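Endoglucanase A (Clostridium acetobutylicum, PDB 3IK2) probably hydrolyses internal beta-1,4-glucosidic bonds in cellulose and related glucans, as a family 44 glycoside hydrolase with a TIM-like barrel. Local coordinates at residues A[35-40]-A[64-69]; A[200-205]-A[252-257]; A[227-232]-A[323-328]. All coordinates share one frame; numbering follows the deposited sequence.

Contact 1: residues A[35-40]-A[64-69]; sequences RRIGGN and NYWLTL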
loop_
_atom_site.group_PDB
_atom_site.type_symbol
_atom_site.label_atom_id
_atom_site.label_comp_id
_atom_site.label_asym_id
_atom_site.label_seq_id
_atom_site.Cartn_x
_atom_site.Cartn_y
_atom_site.Cartn_z
ATOM N N ARG A 35 -2.993 -5.885 -6.365
ATOM C CA ARG A 35 -2.208 -6.891 -5.645
ATOM C C ARG A 35 -0.707 -6.672 -5.852
ATOM O O ARG A 35 -0.286 -6.276 -6.938
ATOM C CB ARG A 35 -2.654 -8.321 -6.036
ATOM C CG ARG A 35 -4.083 -8.686 -5.582
ATOM C CD ARG A 35 -4.593 -9.915 -6.350
ATOM N NE ARG A 35 -4.083 -11.205 -5.830
ATOM C CZ ARG A 35 -3.204 -11.997 -6.460
ATOM N NH1 ARG A 35 -2.730 -11.674 -7.656
ATOM N NH2 ARG A 35 -2.824 -13.142 -5.905
ATOM N N ARG A 36 0.073 -6.866 -4.786
ATOM C CA ARG A 36 1.542 -6.765 -4.841
ATOM C C ARG A 36 2.216 -8.097 -4.533
ATOM O O ARG A 36 1.798 -8.805 -3.599
ATOM C CB ARG A 36 2.044 -5.716 -3.825
ATOM C CG ARG A 36 3.563 -5.691 -3.511
ATOM C CD ARG A 36 3.807 -4.512 -2.631
ATOM N NE ARG A 36 5.174 -4.098 -2.312
ATOM C CZ ARG A 36 5.811 -4.390 -1.174
ATOM N NH1 ARG A 36 5.274 -5.215 -0.271
ATOM N NH2 ARG A 36 7.009 -3.892 -0.941
ATOM N N ILE A 37 3.267 -8.425 -5.289
ATOM C CA ILE A 37 4.231 -9.444 -4.835
ATOM C C ILE A 37 5.532 -8.713 -4.512
ATOM O O ILE A 37 6.145 -8.110 -5.386
ATOM C CB ILE A 37 4.403 -10.667 -5.791
ATOM C CG1 ILE A 37 5.387 -11.692 -5.184
ATOM C CG2 ILE A 37 4.767 -10.256 -7.249
ATOM C CD1 ILE A 37 5.632 -12.953 -6.056
ATOM N N GLY A 38 5.884 -8.697 -3.224
ATOM C CA GLY A 38 6.974 -7.857 -2.717
ATOM C C GLY A 38 7.344 -8.165 -1.284
ATOM O O GLY A 38 6.993 -9.224 -0.754
ATOM N N GLY A 39 8.062 -7.248 -0.644
ATOM C CA GLY A 39 8.459 -7.457 0.754
ATOM C C GLY A 39 9.832 -8.127 0.845
ATOM O O GLY A 39 10.571 -8.234 -0.146
ATOM N N ASN A 40 10.161 -8.604 2.041
ATOM C CA ASN A 40 11.495 -9.070 2.326
ATOM C C ASN A 40 11.991 -10.212 1.473
ATOM O O ASN A 40 13.182 -10.307 1.239
ATOM C CB ASN A 40 11.594 -9.434 3.812
ATOM C CG ASN A 40 11.525 -8.217 4.693
ATOM O OD1 ASN A 40 11.615 -7.093 4.201
ATOM N ND2 ASN A 40 11.332 -8.426 5.995
ATOM N N ASN A 64 12.140 -23.068 -1.000
ATOM C CA ASN A 64 11.098 -22.984 -2.014
ATOM C C ASN A 64 9.867 -22.206 -1.502
ATOM O O ASN A 64 8.776 -22.383 -2.017
ATOM C CB ASN A 64 10.659 -24.398 -2.421
ATOM C CG ASN A 64 9.941 -25.149 -1.269
ATOM O OD1 ASN A 64 9.821 -24.644 -0.154
ATOM N ND2 ASN A 64 9.465 -26.348 -1.554
ATOM N N TYR A 65 10.056 -21.346 -0.505
ATOM C CA TYR A 65 8.941 -20.671 0.172
ATOM C C TYR A 65 7.980 -19.960 -0.798
ATOM O O TYR A 65 6.754 -20.084 -0.697
ATOM C CB TYR A 65 9.476 -19.681 1.226
ATOM C CG TYR A 65 8.387 -18.856 1.900
ATOM C CD1 TYR A 65 7.587 -19.408 2.901
ATOM C CD2 TYR A 65 8.172 -17.507 1.538
ATOM C CE1 TYR A 65 6.574 -18.646 3.524
ATOM C CE2 TYR A 65 7.174 -16.748 2.133
ATOM C CZ TYR A 65 6.371 -17.322 3.122
ATOM O OH TYR A 65 5.384 -16.568 3.725
ATOM N N TRP A 66 8.538 -19.211 -1.746
ATOM C CA TRP A 66 7.675 -18.497 -2.682
ATOM C C TRP A 66 6.914 -19.432 -3.658
ATOM O O TRP A 66 5.758 -19.150 -4.002
ATOM C CB TRP A 66 8.399 -17.304 -3.356
ATOM C CG TRP A 66 8.042 -15.976 -2.686
ATOM C CD1 TRP A 66 7.418 -15.821 -1.472
ATOM C CD2 TRP A 66 8.304 -14.640 -3.175
ATOM N NE1 TRP A 66 7.261 -14.485 -1.188
ATOM C CE2 TRP A 66 7.797 -13.737 -2.207
ATOM C CE3 TRP A 66 8.925 -14.124 -4.325
ATOM C CZ2 TRP A 66 7.885 -12.321 -2.351
ATOM C CZ3 TRP A 66 9.007 -12.711 -4.477
ATOM C CH2 TRP A 66 8.498 -11.832 -3.484
ATOM N N LEU A 67 7.538 -20.543 -4.058
ATOM C CA LEU A 67 6.828 -21.598 -4.813
ATOM C C LEU A 67 5.576 -22.125 -4.092
ATOM O O LEU A 67 4.536 -22.277 -4.708
ATOM C CB LEU A 67 7.770 -22.764 -5.182
ATOM C CG LEU A 67 8.829 -22.453 -6.250
ATOM C CD1 LEU A 67 9.921 -23.508 -6.254
ATOM C CD2 LEU A 67 8.191 -22.394 -7.626
ATOM N N THR A 68 5.679 -22.377 -2.782
ATOM C CA THR A 68 4.529 -22.873 -2.016
ATOM C C THR A 68 3.482 -21.794 -1.720
ATOM O O THR A 68 2.302 -22.027 -1.921
ATOM C CB THR A 68 4.955 -23.672 -0.715
ATOM O OG1 THR A 68 5.559 -22.789 0.252
ATOM C CG2 THR A 68 5.951 -24.778 -1.079
ATOM N N LEU A 69 3.926 -20.613 -1.273
ATOM C CA LEU A 69 3.067 -19.478 -0.994
ATOM C C LEU A 69 2.177 -19.088 -2.177
ATOM O O LEU A 69 1.003 -18.723 -1.998
ATOM C CB LEU A 69 3.893 -18.268 -0.499
ATOM C CG LEU A 69 3.107 -17.046 0.004
ATOM C CD1 LEU A 69 2.274 -17.407 1.245
ATOM C CD2 LEU A 69 3.980 -15.793 0.264
#

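Contact 2: residues A[200-205]-A[252-257]; sequences EVLDKD and IDYYLD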
loop_
_atom_site.group_PDB
_atom_site.type_symbol
_atom_site.label_atom_id
_atom_site.label_comp_id
_atom_site.label_asym_id
_atom_site.label_seq_id
_atom_site.Cartn_x
_atom_site.Cartn_y
_atom_site.Cartn_z
ATOM N N GLU A 200 23.986 4.974 -3.395
ATOM C CA GLU A 200 23.751 3.620 -3.880
ATOM C C GLU A 200 22.269 3.380 -4.234
ATOM O O GLU A 200 21.947 2.937 -5.340
ATOM C CB GLU A 200 24.252 2.586 -2.863
ATOM C CG GLU A 200 23.774 1.156 -3.169
ATOM C CD GLU A 200 24.176 0.128 -2.098
ATOM O OE1 GLU A 200 24.676 0.530 -1.028
ATOM O OE2 GLU A 200 23.973 -1.081 -2.332
ATOM N N VAL A 201 21.370 3.698 -3.302
ATOM C CA VAL A 201 19.930 3.531 -3.563
ATOM C C VAL A 201 19.441 4.328 -4.794
ATOM O O VAL A 201 18.674 3.808 -5.623
ATOM C CB VAL A 201 19.035 3.817 -2.316
ATOM C CG1 VAL A 201 18.908 5.273 -2.025
ATOM C CG2 VAL A 201 17.636 3.222 -2.519
ATOM N N LEU A 202 19.870 5.587 -4.882
ATOM C CA LEU A 202 19.555 6.458 -6.004
ATOM C C LEU A 202 19.995 5.800 -7.330
ATOM O O LEU A 202 19.227 5.716 -8.276
ATOM C CB LEU A 202 20.270 7.808 -5.815
ATOM C CG LEU A 202 20.247 8.809 -6.970
ATOM C CD1 LEU A 202 18.796 9.226 -7.333
ATOM C CD2 LEU A 202 21.123 10.040 -6.666
ATOM N N ASP A 203 21.244 5.333 -7.353
ATOM C CA ASP A 203 21.863 4.744 -8.546
ATOM C C ASP A 203 21.175 3.445 -8.964
ATOM O O ASP A 203 20.839 3.264 -10.136
ATOM C CB ASP A 203 23.360 4.511 -8.288
ATOM C CG ASP A 203 24.015 3.668 -9.361
ATOM O OD1 ASP A 203 24.561 2.597 -9.026
ATOM O OD2 ASP A 203 23.986 4.065 -10.546
ATOM N N LYS A 204 20.950 2.563 -7.999
ATOM C CA LYS A 204 20.275 1.290 -8.268
ATOM C C LYS A 204 18.824 1.480 -8.674
ATOM O O LYS A 204 18.362 0.872 -9.632
ATOM C CB LYS A 204 20.375 0.375 -7.055
ATOM C CG LYS A 204 21.653 -0.458 -7.049
ATOM C CD LYS A 204 21.816 -1.156 -5.721
ATOM C CE LYS A 204 22.943 -2.195 -5.790
ATOM N NZ LYS A 204 23.026 -2.942 -4.511
ATOM N N ASP A 205 18.107 2.350 -7.967
ATOM C CA ASP A 205 16.758 2.705 -8.379
ATOM C C ASP A 205 16.743 3.278 -9.776
ATOM O O ASP A 205 15.827 3.005 -10.550
ATOM C CB ASP A 205 16.110 3.692 -7.399
ATOM C CG ASP A 205 15.541 3.004 -6.201
ATOM O OD1 ASP A 205 15.933 1.838 -5.959
ATOM O OD2 ASP A 205 14.723 3.620 -5.495
ATOM N N ILE A 252 13.633 11.928 1.596
ATOM C CA ILE A 252 12.583 12.007 0.560
ATOM C C ILE A 252 12.799 13.115 -0.482
ATOM O O ILE A 252 12.613 12.881 -1.686
ATOM C CB ILE A 252 11.113 11.984 1.192
ATOM C CG1 ILE A 252 10.739 10.531 1.592
ATOM C CG2 ILE A 252 10.070 12.627 0.230
ATOM C CD1 ILE A 252 9.452 10.343 2.391
ATOM N N ASP A 253 13.205 14.305 -0.024
ATOM C CA ASP A 253 13.578 15.448 -0.892
ATOM C C ASP A 253 14.814 15.133 -1.761
ATOM O O ASP A 253 14.812 15.348 -2.943
ATOM C CB ASP A 253 13.893 16.698 -0.035
ATOM C CG ASP A 253 12.665 17.245 0.688
ATOM O OD1 ASP A 253 11.531 16.879 0.314
ATOM O OD2 ASP A 253 12.841 18.048 1.639
ATOM N N TYR A 254 15.866 14.629 -1.137
ATOM C CA TYR A 254 17.048 14.174 -1.841
ATOM C C TYR A 254 16.654 13.193 -2.924
ATOM O O TYR A 254 17.129 13.302 -4.064
ATOM C CB TYR A 254 18.030 13.515 -0.876
ATOM C CG TYR A 254 19.172 12.734 -1.548
ATOM C CD1 TYR A 254 20.325 13.372 -2.002
ATOM C CD2 TYR A 254 19.084 11.343 -1.716
ATOM C CE1 TYR A 254 21.367 12.621 -2.633
ATOM C CE2 TYR A 254 20.098 10.610 -2.304
ATOM C CZ TYR A 254 21.233 11.247 -2.753
ATOM O OH TYR A 254 22.204 10.473 -3.325
ATOM N N TYR A 255 15.832 12.215 -2.551
ATOM C CA TYR A 255 15.478 11.144 -3.461
ATOM C C TYR A 255 14.645 11.659 -4.634
ATOM O O TYR A 255 14.974 11.358 -5.782
ATOM C CB TYR A 255 14.760 10.001 -2.723
ATOM C CG TYR A 255 14.376 8.847 -3.649
ATOM C CD1 TYR A 255 15.327 7.927 -4.084
ATOM C CD2 TYR A 255 13.059 8.688 -4.078
ATOM C CE1 TYR A 255 14.982 6.873 -4.925
ATOM C CE2 TYR A 255 12.693 7.644 -4.921
ATOM C CZ TYR A 255 13.659 6.733 -5.333
ATOM O OH TYR A 255 13.294 5.706 -6.165
ATOM N N LEU A 256 13.610 12.462 -4.342
ATOM C CA LEU A 256 12.739 13.061 -5.383
ATOM C C LEU A 256 13.463 13.988 -6.321
ATOM O O LEU A 256 13.323 13.899 -7.548
ATOM C CB LEU A 256 11.530 13.780 -4.770
ATOM C CG LEU A 256 10.407 12.946 -4.112
ATOM C CD1 LEU A 256 9.540 13.873 -3.297
ATOM C CD2 LEU A 256 9.551 12.172 -5.129
ATOM N N ASP A 257 14.249 14.883 -5.738
ATOM C CA ASP A 257 15.044 15.820 -6.510
ATOM C C ASP A 257 15.985 15.080 -7.473
ATOM O O ASP A 257 16.084 15.419 -8.663
ATOM C CB ASP A 257 15.834 16.743 -5.569
ATOM C CG ASP A 257 16.385 17.984 -6.292
ATOM O OD1 ASP A 257 15.821 18.411 -7.325
ATOM O OD2 ASP A 257 17.408 18.524 -5.826
#

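Contact 3: residues A[227-232]-A[323-328]; sequences FGFSAF and QWCKWG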
loop_
_atom_site.group_PDB
_atom_site.type_symbol
_atom_site.label_atom_id
_atom_site.label_comp_id
_atom_site.label_asym_id
_atom_site.label_seq_id
_atom_site.Cartn_x
_atom_site.Cartn_y
_atom_site.Cartn_z
ATOM N N PHE A 227 11.051 1.570 4.353
ATOM C CA PHE A 227 10.417 0.788 5.421
ATOM C C PHE A 227 9.553 1.587 6.411
ATOM O O PHE A 227 8.672 1.026 7.075
ATOM C CB PHE A 227 11.486 -0.046 6.153
ATOM C CG PHE A 227 12.187 0.667 7.310
ATOM C CD1 PHE A 227 11.637 0.662 8.597
ATOM C CD2 PHE A 227 13.421 1.279 7.130
ATOM C CE1 PHE A 227 12.285 1.296 9.653
ATOM C CE2 PHE A 227 14.102 1.895 8.210
ATOM C CZ PHE A 227 13.525 1.914 9.452
ATOM N N GLY A 228 9.809 2.892 6.522
ATOM C CA GLY A 228 9.303 3.644 7.675
ATOM C C GLY A 228 9.983 4.978 7.899
ATOM O O GLY A 228 10.909 5.327 7.187
ATOM N N PHE A 229 9.534 5.737 8.904
ATOM C CA PHE A 229 9.901 7.138 8.968
ATOM C C PHE A 229 11.407 7.357 9.042
ATOM O O PHE A 229 11.931 8.340 8.497
ATOM C CB PHE A 229 9.207 7.855 10.149
ATOM C CG PHE A 229 9.265 9.338 10.044
ATOM C CD1 PHE A 229 8.183 10.046 9.544
ATOM C CD2 PHE A 229 10.430 10.033 10.402
ATOM C CE1 PHE A 229 8.237 11.447 9.431
ATOM C CE2 PHE A 229 10.507 11.419 10.268
ATOM C CZ PHE A 229 9.407 12.135 9.798
ATOM N N SER A 230 12.088 6.467 9.750
ATOM C CA SER A 230 13.543 6.536 9.877
ATOM C C SER A 230 14.283 6.557 8.522
ATOM O O SER A 230 15.253 7.319 8.351
ATOM C CB SER A 230 14.047 5.402 10.782
ATOM O OG SER A 230 15.440 5.250 10.630
ATOM N N ALA A 231 13.808 5.751 7.566
ATOM C CA ALA A 231 14.314 5.794 6.178
ATOM C C ALA A 231 13.878 7.014 5.413
ATOM O O ALA A 231 14.615 7.484 4.549
ATOM C CB ALA A 231 13.915 4.527 5.403
ATOM N N PHE A 232 12.672 7.514 5.678
ATOM C CA PHE A 232 12.192 8.765 5.046
ATOM C C PHE A 232 13.094 9.923 5.440
ATOM O O PHE A 232 13.241 10.901 4.695
ATOM C CB PHE A 232 10.781 9.173 5.526
ATOM C CG PHE A 232 9.708 8.123 5.357
ATOM C CD1 PHE A 232 8.432 8.350 5.904
ATOM C CD2 PHE A 232 9.941 6.913 4.656
ATOM C CE1 PHE A 232 7.407 7.394 5.763
ATOM C CE2 PHE A 232 8.925 5.955 4.524
ATOM C CZ PHE A 232 7.654 6.193 5.083
ATOM N N GLN A 323 6.949 12.789 18.889
ATOM C CA GLN A 323 7.797 13.550 19.807
ATOM C C GLN A 323 8.958 14.307 19.146
ATOM O O GLN A 323 9.165 15.486 19.429
ATOM C CB GLN A 323 8.343 12.654 20.914
ATOM C CG GLN A 323 8.932 13.463 22.077
ATOM C CD GLN A 323 9.554 12.598 23.169
ATOM O OE1 GLN A 323 9.298 11.383 23.265
ATOM N NE2 GLN A 323 10.373 13.224 24.010
ATOM N N TRP A 324 9.704 13.624 18.279
ATOM C CA TRP A 324 10.968 14.147 17.739
ATOM C C TRP A 324 10.969 14.663 16.292
ATOM O O TRP A 324 11.860 15.447 15.930
ATOM C CB TRP A 324 12.098 13.123 17.931
ATOM C CG TRP A 324 12.309 12.785 19.358
ATOM C CD1 TRP A 324 12.175 11.547 19.944
ATOM C CD2 TRP A 324 12.637 13.702 20.417
ATOM N NE1 TRP A 324 12.416 11.644 21.299
ATOM C CE2 TRP A 324 12.709 12.950 21.615
ATOM C CE3 TRP A 324 12.898 15.085 20.464
ATOM C CZ2 TRP A 324 13.054 13.531 22.848
ATOM C CZ3 TRP A 324 13.224 15.671 21.701
ATOM C CH2 TRP A 324 13.291 14.891 22.876
ATOM N N CYS A 325 9.998 14.227 15.478
ATOM C CA CYS A 325 9.940 14.633 14.074
ATOM C C CYS A 325 8.567 15.211 13.682
ATOM O O CYS A 325 8.010 14.846 12.644
ATOM C CB CYS A 325 10.354 13.468 13.159
ATOM S SG CYS A 325 11.879 12.657 13.674
ATOM N N LYS A 326 8.049 16.110 14.526
ATOM C CA LYS A 326 6.778 16.797 14.307
ATOM C C LYS A 326 6.747 17.431 12.952
ATOM O O LYS A 326 5.679 17.538 12.342
ATOM C CB LYS A 326 6.528 17.914 15.349
ATOM C CG LYS A 326 6.012 17.416 16.656
ATOM C CD LYS A 326 5.963 18.489 17.739
ATOM C CE LYS A 326 5.996 17.803 19.100
ATOM N NZ LYS A 326 4.870 16.762 19.181
ATOM N N TRP A 327 7.914 17.860 12.478
ATOM C CA TRP A 327 8.007 18.466 11.147
ATOM C C TRP A 327 7.537 17.539 10.002
ATOM O O TRP A 327 7.150 18.037 8.918
ATOM C CB TRP A 327 9.424 18.983 10.871
ATOM C CG TRP A 327 10.494 17.930 11.061
ATOM C CD1 TRP A 327 11.238 17.725 12.177
ATOM C CD2 TRP A 327 10.909 16.925 10.111
ATOM N NE1 TRP A 327 12.096 16.679 11.989
ATOM C CE2 TRP A 327 11.914 16.162 10.731
ATOM C CE3 TRP A 327 10.520 16.589 8.799
ATOM C CZ2 TRP A 327 12.548 15.080 10.085
ATOM C CZ3 TRP A 327 11.154 15.521 8.169
ATOM C CH2 TRP A 327 12.166 14.792 8.807
ATOM N N GLY A 328 7.587 16.222 10.232
ATOM C CA GLY A 328 7.234 15.228 9.207
ATOM C C GLY A 328 5.792 14.726 9.227
ATOM O O GLY A 328 5.429 13.807 8.469
#

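Contact 1: residues A[35-40]-A[64-69]
The backbones of I37 and W66 stand well apart, with CA of I37 9.9 Å from CA of W66, and two side chains and one carbonyl span the gap. Strand 34-37 is the second strand of the eight-stranded parallel TIM-like barrel. Segment 64-69 carries the short helix 65-69, part of the long connection between this strand and helix 82-93. The I37 side chain is extended, with CG1 anti to its backbone N (chi1 -178°) and CD1 carrying on in line (chi2 180°), which sends the branch out of the barrel wall and across one face of the W66 indole. I37 CG1 lies 3.9 Å from the centroid of the W66 six-membered ring and 23° off its normal, a CH-pi contact. The ring atom nearest I37 CG1 is W66 CH2, at 3.5 Å, whereas I37 CD1 sits farther out toward the rim, 3.7 Å from W66 CZ3. V83, Y84 and F87 of helix 82-93 also pack on I37, and Y70 meets the W66 ring edge-to-face, so the indole packs on the outside of the barrel wall, against I37 and Y70. R36, the neighbour of I37, instead forms a salt bridge with E352 of the seventh barrel strand. Its guanidinium lies flat against the main chain, with G38 CA 3.9 Å above its plane and over its centre. In the helix, Y65 O accepts from both L69 N and T68 OG1, the hydroxyl lying 3.1 Å from Y65 O. Past the strand, the chain turns a carbonyl to the rim of the indole: G38 O lies in the ring plane, at the edge, 3.6 Å from W66 CZ2.

Contact 2: residues A[200-205]-A[252-257]
Y255 swings its CG anti to the backbone N (chi1 -180°) and D205 places its CG anti to its own carbonyl carbon (chi1 -82°); the phenol and the acid thereby meet between two helices. Y255 OH donates to D205 OD2 at 2.6 Å, reaching the anti lone pair, the one away from the other oxygen. The two side chains cross at about a right angle, and carboxylate and ring planes stand 85° apart. D205 OD2 also comes within 3.3 Å of Y255 CE1. This short bond holds the buried carboxylate against the phenol end, while P224 of barrel strand 220-226 touches both side chains from the barrel side. One turn away the contact is apolar: L202 CD2 rests against the end of Y254, 3.5 Å from Y254 OH and 4.1 Å from Y254 CZ. L202 also reaches N258, M259 and N262 farther along helix 251-266. The backbones come closest at this level, with CA of L202 6.7 Å from CA of Y255. On the far flank, K204 NZ makes a salt bridge with E200 OE2 at 3.0 Å, one helical turn back along helix 198-215. Helices 198-215 and 251-266 follow the fourth and fifth barrel strands, and their packing over strand 220-226 is that of neighbouring helices in the outer layer of a TIM barrel.

Contact 3: residues A[227-232]-A[323-328]
A small aromatic and sulfur cluster gathers where the F229 ring meets C325 and the 3-10 turn of W327 and G328. F229 CE2 presses on C325 CB at 3.5 Å, and the thiol follows as a Cys sulfur-aromatic contact, C325 SG lying 4.9 Å from the F229 centroid and obliquely, 55° off the ring normal. W327 offers one face of its indole to the tip of F229: F229 CZ stands 4.0 Å from W327 CH2. The two rings meet obliquely, planes 59° apart and centroids separated by 5.6 Å. CG of W327 lies between its backbone N and carbonyl carbon (chi1 54°), which folds the indole back over its own segment, with C325 CB 3.6 Å above the ring plane. In the TIM-like barrel, F229 opens the short helix 229-234 that directly follows the fifth strand, 220-226, whereas 323-328 belongs to the long excursion between the sixth and seventh strands; the contact thus joins two connections at the C-terminal ends of the strands. G328 meets F229 edge-on: G328 CA lies in the ring plane, 3.8 Å from F229 CZ, and G328 O is 3.8 Å from F229 CE1. I321 of helix 320-324 also packs on F229, and the ring of W250 meets that of W327 nearly at right angles. A glycerol, probably from the crystallisation liquor, lies about 4 Å from the W327 side chain.

How the contacts relate
All three contacts are buried and belong to the barrel domain, but they occupy different layers of it. Contact 1 joins a barrel strand to a short helix of its outward cover; contact 2 pairs two long outer helices; contact 3 joins a short helix to a 3-10 turn beyond the C-terminal strand ends. Only contact 2 has a hydrogen bond between its segments, while the other two rely on aromatic, apolar and, in contact 3, sulfur packing. Contacts 2 and 3, with centres about 17 Å apart, each place one segment between strands 220-226 and 273-278 and touch through a probable hydrogen bond from I252 N to F232 O. Contact 1 touches neither, its centre about 26 and 28 Å from theirs.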